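Local atomic coordinates of heme oxygenase (Leptospira interrogans, PDB entry 5KZL), a protein that probably cleaves heme with oxygen to biliverdin, releasing iron and carbon monoxide, and is linked to the virulence of this pathogen. Residues Met8-Ile13 and Asp182-Asn187; Asn68-Ser73 and Gln121-Ala126. The protein carries 1 engineered substitution. All blocks are in the same frame, centred on the assembly; numbering follows the deposited sequence.

Contact 1. Residues Met8-Ile13 and Asp182-Asn187; sequences MSLATI and DSLPVN
D182 reaches out from the last part of helix 170-183 and sets one carboxylate oxygen, OD1, against the first turn of helix 10-17. Two donors share that oxygen. The backbone N of A11 meets OD1 at 2.8 Å in an almost straight bond, with an N-H...O angle of 168°, coming in nearly in line with the C-O bond. The hydroxyl OG of S9, also 2.8 Å from OD1, gives its proton from the syn side and some 32° out of the carboxylate plane. With CG beside its own backbone N (chi1 -71°), the D182 side chain carries the carboxylate over to the helix start, where the A11 methyl CB lies 3.3 Å from OD1. S9 is the N-cap of this helix: its OG, turned anti to the backbone N, also accepts from T12 N at 3.1 Å. Two N-H groups of the first turn are thus taken up, that of T12 by the serine that caps it and that of A11 by an acid of the penultimate helix of the all-helical heme oxygenase fold; the helix dipole would probably stabilise a negative charge here. A11 carries its side chain about 7 Å from the bound heme. This close polar grip comes from an exposed residue, D182, and a partly exposed S9, whereas the buried leucines touch sparingly: their branches cross at a slant, L10 CD2 meeting L184 CD1 at 3.9 Å, and K191 of helix 188-210 lies against L10. A water bridges the two backbones, accepting from L10 N at 2.9 Å and giving only a weak bond to D182 O.

Contact 2. Residues Asn68-Ser73 and Gln121-Ala126; sequences NLVLKS and QPELLA
N68 and E123 meet with their side chains crossing at about a right angle, the amide and carboxylate planes turned 56° apart. N68 opens an Asx turn that widens into an Asx motif, just before 69-73, a part of the linker between helices 41-64 and 82-93 with helical backbone angles; across from it, the 3-10 turn 122-124 leads into helix 125-151 of the heme oxygenase fold. The two ends of the N68 amide do different work. OD1 is gripped by two backbone donors of its own loop: L71 N lies in the carbonyl plane on a lone pair, at 3.1 Å from OD1, whereas V70 N comes from above that plane. This double hold fixes the amide and points ND2 across the contact, where it donates to E123 OE2 at 3.0 Å. The bond is practically straight (178°) and lies in the amide plane, yet ND2 approaches OE2 from well above the plane of the E123 carboxylate. A bend at chi2 (74°) folds the E123 chain so that its acid end lies by the asparagine, while CG rests on V70, 3.7 Å from V70 CB, with the two side chains again roughly perpendicular. The P122 ring likewise crosses the N68 side chain, its CG 3.8 Å from N68 ND2. On the more buried flank both methyls of L71 lie on the backbone of the turn. CD2 sits near A126 N and reaches A126 CB at 4.2 Å; CD1 approaches L125 CB and lies 3.4 Å from P122 O, an oxygen that already accepts from L125 N.

Both contacts lie well off the chain centre, on the same side of it, contact 1 about 20 Å away and contact 2 about 17 Å, centre to centre. They tie down different helix starts, 10-17 and 125-151, each through a single carboxylate. In contact 1 the acid takes bonds from a helix's first turn and N-cap serine; in contact 2 it belongs to the turn leading into a helix and accepts from a loop amide. A larger fraction of the touching residues is buried in contact 1, nearer the heme, although contact 2 buries more surface and leans more on aliphatic side chains. The two meet where L184 CD2 packs on S73 OG and the V70 carbonyl oxygen, while V186 touches V70.

Contact 1. Residues Met8-Ile13 and Asp182-Asn187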
loop_
_atom_site.group_PDB
_atom_site.type_symbol
_atom_site.label_atom_id
_atom_site.label_comp_id
_atom_site.label_asym_id
_atom_site.label_seq_id
_atom_site.Cartn_x
_atom_site.Cartn_y
_atom_site.Cartn_z
ATOM N N MET A 8 -5.364 -13.730 -20.243
ATOM C CA MET A 8 -6.524 -12.849 -20.151
ATOM C C MET A 8 -6.216 -11.557 -19.361
ATOM O O MET A 8 -5.049 -11.171 -19.267
ATOM C CB MET A 8 -7.782 -13.579 -19.642
ATOM C CG MET A 8 -7.512 -14.645 -18.646
ATOM S SD MET A 8 -8.393 -14.305 -17.131
ATOM C CE MET A 8 -7.675 -15.590 -16.050
ATOM N N SER A 9 -7.259 -10.872 -18.849
ATOM C CA SER A 9 -7.175 -9.564 -18.200
ATOM C C SER A 9 -6.223 -9.539 -17.005
ATOM O O SER A 9 -6.403 -10.320 -16.066
ATOM C CB SER A 9 -8.578 -9.067 -17.837
ATOM O OG SER A 9 -8.621 -8.206 -16.710
ATOM N N LEU A 10 -5.212 -8.630 -17.037
ATOM C CA LEU A 10 -4.268 -8.511 -15.926
ATOM C C LEU A 10 -5.011 -8.189 -14.608
ATOM O O LEU A 10 -4.670 -8.768 -13.571
ATOM C CB LEU A 10 -3.168 -7.454 -16.208
ATOM C CG LEU A 10 -2.181 -7.139 -15.039
ATOM C CD1 LEU A 10 -1.420 -8.395 -14.588
ATOM C CD2 LEU A 10 -1.225 -6.022 -15.416
ATOM N N ALA A 11 -6.031 -7.292 -14.655
ATOM C CA ALA A 11 -6.776 -6.941 -13.433
ATOM C C ALA A 11 -7.455 -8.193 -12.859
ATOM O O ALA A 11 -7.408 -8.418 -11.651
ATOM C CB ALA A 11 -7.805 -5.859 -13.724
ATOM N N THR A 12 -7.990 -9.055 -13.746
ATOM C CA THR A 12 -8.648 -10.315 -13.360
ATOM C C THR A 12 -7.599 -11.330 -12.824
ATOM O O THR A 12 -7.838 -11.981 -11.809
ATOM C CB THR A 12 -9.460 -10.836 -14.563
ATOM O OG1 THR A 12 -10.527 -9.914 -14.810
ATOM C CG2 THR A 12 -10.036 -12.232 -14.348
ATOM N N ILE A 13 -6.454 -11.457 -13.517
ATOM C CA ILE A 13 -5.346 -12.359 -13.137
ATOM C C ILE A 13 -4.882 -12.058 -11.707
ATOM O O ILE A 13 -4.697 -12.971 -10.897
ATOM C CB ILE A 13 -4.181 -12.284 -14.175
ATOM C CG1 ILE A 13 -4.548 -13.071 -15.448
ATOM C CG2 ILE A 13 -2.849 -12.807 -13.581
ATOM C CD1 ILE A 13 -3.762 -12.683 -16.673
ATOM N N ASP A 182 -5.393 -3.356 -17.336
ATOM C CA ASP A 182 -5.703 -4.134 -18.531
ATOM C C ASP A 182 -5.098 -3.555 -19.815
ATOM O O ASP A 182 -4.941 -4.296 -20.795
ATOM C CB ASP A 182 -7.212 -4.331 -18.656
ATOM C CG ASP A 182 -7.794 -5.270 -17.625
ATOM O OD1 ASP A 182 -7.007 -5.946 -16.927
ATOM O OD2 ASP A 182 -9.048 -5.354 -17.535
ATOM N N SER A 183 -4.733 -2.260 -19.795
ATOM C CA SER A 183 -4.136 -1.524 -20.917
ATOM C C SER A 183 -2.630 -1.715 -20.976
ATOM O O SER A 183 -2.022 -1.396 -21.999
ATOM C CB SER A 183 -4.463 -0.029 -20.821
ATOM O OG SER A 183 -3.570 0.702 -19.982
ATOM N N LEU A 184 -2.009 -2.139 -19.851
ATOM C CA LEU A 184 -0.558 -2.289 -19.791
ATOM C C LEU A 184 -0.015 -3.099 -20.944
ATOM O O LEU A 184 -0.517 -4.205 -21.173
ATOM C CB LEU A 184 -0.076 -2.881 -18.455
ATOM C CG LEU A 184 -0.323 -2.077 -17.164
ATOM C CD1 LEU A 184 0.583 -2.576 -16.030
ATOM C CD2 LEU A 184 -0.136 -0.602 -17.369
ATOM N N PRO A 185 0.973 -2.560 -21.709
ATOM C CA PRO A 185 1.520 -3.331 -22.839
ATOM C C PRO A 185 2.421 -4.485 -22.396
ATOM O O PRO A 185 3.655 -4.402 -22.500
ATOM C CB PRO A 185 2.270 -2.270 -23.648
ATOM C CG PRO A 185 2.723 -1.274 -22.626
ATOM C CD PRO A 185 1.637 -1.238 -21.589
ATOM N N VAL A 186 1.804 -5.569 -21.877
ATOM C CA VAL A 186 2.505 -6.763 -21.408
ATOM C C VAL A 186 1.835 -8.011 -21.961
ATOM O O VAL A 186 0.608 -8.006 -22.145
ATOM C CB VAL A 186 2.678 -6.837 -19.854
ATOM C CG1 VAL A 186 3.633 -5.763 -19.353
ATOM C CG2 VAL A 186 1.338 -6.764 -19.114
ATOM N N ASN A 187 2.619 -9.086 -22.213
ATOM C CA ASN A 187 2.004 -10.314 -22.693
ATOM C C ASN A 187 1.581 -11.177 -21.508
ATOM O O ASN A 187 1.893 -10.846 -20.366
ATOM C CB ASN A 187 2.892 -11.042 -23.721
ATOM C CG ASN A 187 4.232 -11.480 -23.190
ATOM O OD1 ASN A 187 4.377 -11.915 -22.038
ATOM N ND2 ASN A 187 5.254 -11.398 -24.035
HETATM O O HOH W 1 -4.535 -7.330 -19.554
#

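Contact 2. Residues Asn68-Ser73 and Gln121-Ala126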
loop_
_atom_site.group_PDB
_atom_site.type_symbol
_atom_site.label_atom_id
_atom_site.label_comp_id
_atom_site.label_asym_id
_atom_site.label_seq_id
_atom_site.Cartn_x
_atom_site.Cartn_y
_atom_site.Cartn_z
ATOM N N ASN A 68 8.666 4.829 -17.976
ATOM C CA ASN A 68 8.777 3.452 -18.432
ATOM C C ASN A 68 7.509 3.155 -19.267
ATOM O O ASN A 68 6.407 3.554 -18.868
ATOM C CB ASN A 68 8.863 2.512 -17.236
ATOM C CG ASN A 68 8.858 1.051 -17.602
ATOM O OD1 ASN A 68 7.809 0.467 -17.889
ATOM N ND2 ASN A 68 10.018 0.423 -17.555
ATOM N N LEU A 69 7.679 2.523 -20.443
ATOM C CA LEU A 69 6.572 2.259 -21.371
ATOM C C LEU A 69 5.462 1.412 -20.787
ATOM O O LEU A 69 4.298 1.632 -21.114
ATOM C CB LEU A 69 7.070 1.661 -22.708
ATOM C CG LEU A 69 7.863 2.593 -23.648
ATOM C CD1 LEU A 69 8.153 1.896 -24.957
ATOM C CD2 LEU A 69 7.083 3.852 -23.960
ATOM N N VAL A 70 5.803 0.474 -19.896
ATOM C CA VAL A 70 4.788 -0.354 -19.258
ATOM C C VAL A 70 4.072 0.429 -18.148
ATOM O O VAL A 70 2.842 0.396 -18.093
ATOM C CB VAL A 70 5.351 -1.728 -18.804
ATOM C CG1 VAL A 70 4.401 -2.444 -17.851
ATOM C CG2 VAL A 70 5.661 -2.606 -20.014
ATOM N N LEU A 71 4.818 1.175 -17.309
ATOM C CA LEU A 71 4.235 1.902 -16.182
ATOM C C LEU A 71 3.505 3.200 -16.543
ATOM O O LEU A 71 2.679 3.652 -15.753
ATOM C CB LEU A 71 5.277 2.183 -15.083
ATOM C CG LEU A 71 6.063 0.988 -14.509
ATOM C CD1 LEU A 71 7.132 1.487 -13.559
ATOM C CD2 LEU A 71 5.146 0.011 -13.766
ATOM N N LYS A 72 3.813 3.812 -17.703
ATOM C CA LYS A 72 3.236 5.090 -18.148
ATOM C C LYS A 72 1.723 5.234 -17.900
ATOM O O LYS A 72 1.300 6.236 -17.323
ATOM C CB LYS A 72 3.569 5.341 -19.629
ATOM C CG LYS A 72 4.585 6.448 -19.833
ATOM C CD LYS A 72 4.722 6.825 -21.302
ATOM C CE LYS A 72 6.008 7.569 -21.564
ATOM N NZ LYS A 72 6.046 8.136 -22.936
ATOM N N SER A 73 0.921 4.219 -18.279
ATOM C CA SER A 73 -0.534 4.271 -18.109
ATOM C C SER A 73 -1.030 4.076 -16.657
ATOM O O SER A 73 -2.227 4.278 -16.407
ATOM C CB SER A 73 -1.231 3.302 -19.055
ATOM O OG SER A 73 -0.730 1.992 -18.880
ATOM N N GLN A 121 13.833 -4.799 -12.710
ATOM C CA GLN A 121 12.589 -5.164 -13.414
ATOM C C GLN A 121 11.518 -4.116 -13.075
ATOM O O GLN A 121 10.550 -4.468 -12.393
ATOM C CB GLN A 121 12.113 -6.582 -12.997
ATOM C CG GLN A 121 12.899 -7.744 -13.621
ATOM C CD GLN A 121 12.652 -7.876 -15.106
ATOM O OE1 GLN A 121 11.621 -8.387 -15.552
ATOM N NE2 GLN A 121 13.586 -7.399 -15.903
ATOM N N PRO A 122 11.703 -2.819 -13.490
ATOM C CA PRO A 122 10.744 -1.756 -13.107
ATOM C C PRO A 122 9.290 -2.028 -13.459
ATOM O O PRO A 122 8.426 -1.569 -12.721
ATOM C CB PRO A 122 11.295 -0.506 -13.807
ATOM C CG PRO A 122 12.200 -1.018 -14.839
ATOM C CD PRO A 122 12.805 -2.241 -14.287
ATOM N N GLU A 123 9.008 -2.849 -14.499
ATOM C CA GLU A 123 7.623 -3.219 -14.863
ATOM C C GLU A 123 6.926 -3.945 -13.698
ATOM O O GLU A 123 5.704 -3.871 -13.569
ATOM C CB GLU A 123 7.599 -4.127 -16.106
ATOM C CG GLU A 123 8.227 -3.473 -17.339
ATOM C CD GLU A 123 9.745 -3.349 -17.394
ATOM O OE1 GLU A 123 10.442 -4.096 -16.666
ATOM O OE2 GLU A 123 10.240 -2.473 -18.145
ATOM N N LEU A 124 7.698 -4.652 -12.854
ATOM C CA LEU A 124 7.110 -5.356 -11.702
ATOM C C LEU A 124 6.602 -4.399 -10.594
ATOM O O LEU A 124 5.881 -4.841 -9.692
ATOM C CB LEU A 124 8.061 -6.425 -11.125
ATOM C CG LEU A 124 8.444 -7.628 -12.026
ATOM C CD1 LEU A 124 9.382 -8.559 -11.283
ATOM C CD2 LEU A 124 7.215 -8.422 -12.461
ATOM N N LEU A 125 6.944 -3.087 -10.678
ATOM C CA LEU A 125 6.404 -2.096 -9.732
ATOM C C LEU A 125 4.872 -1.997 -9.905
ATOM O O LEU A 125 4.178 -1.560 -8.979
ATOM C CB LEU A 125 7.065 -0.715 -9.915
ATOM C CG LEU A 125 8.515 -0.599 -9.436
ATOM C CD1 LEU A 125 9.078 0.781 -9.751
ATOM C CD2 LEU A 125 8.644 -0.907 -7.919
ATOM N N ALA A 126 4.342 -2.486 -11.057
ATOM C CA ALA A 126 2.890 -2.561 -11.283
ATOM C C ALA A 126 2.249 -3.398 -10.173
ATOM O O ALA A 126 1.156 -3.068 -9.727
ATOM C CB ALA A 126 2.577 -3.178 -12.651
#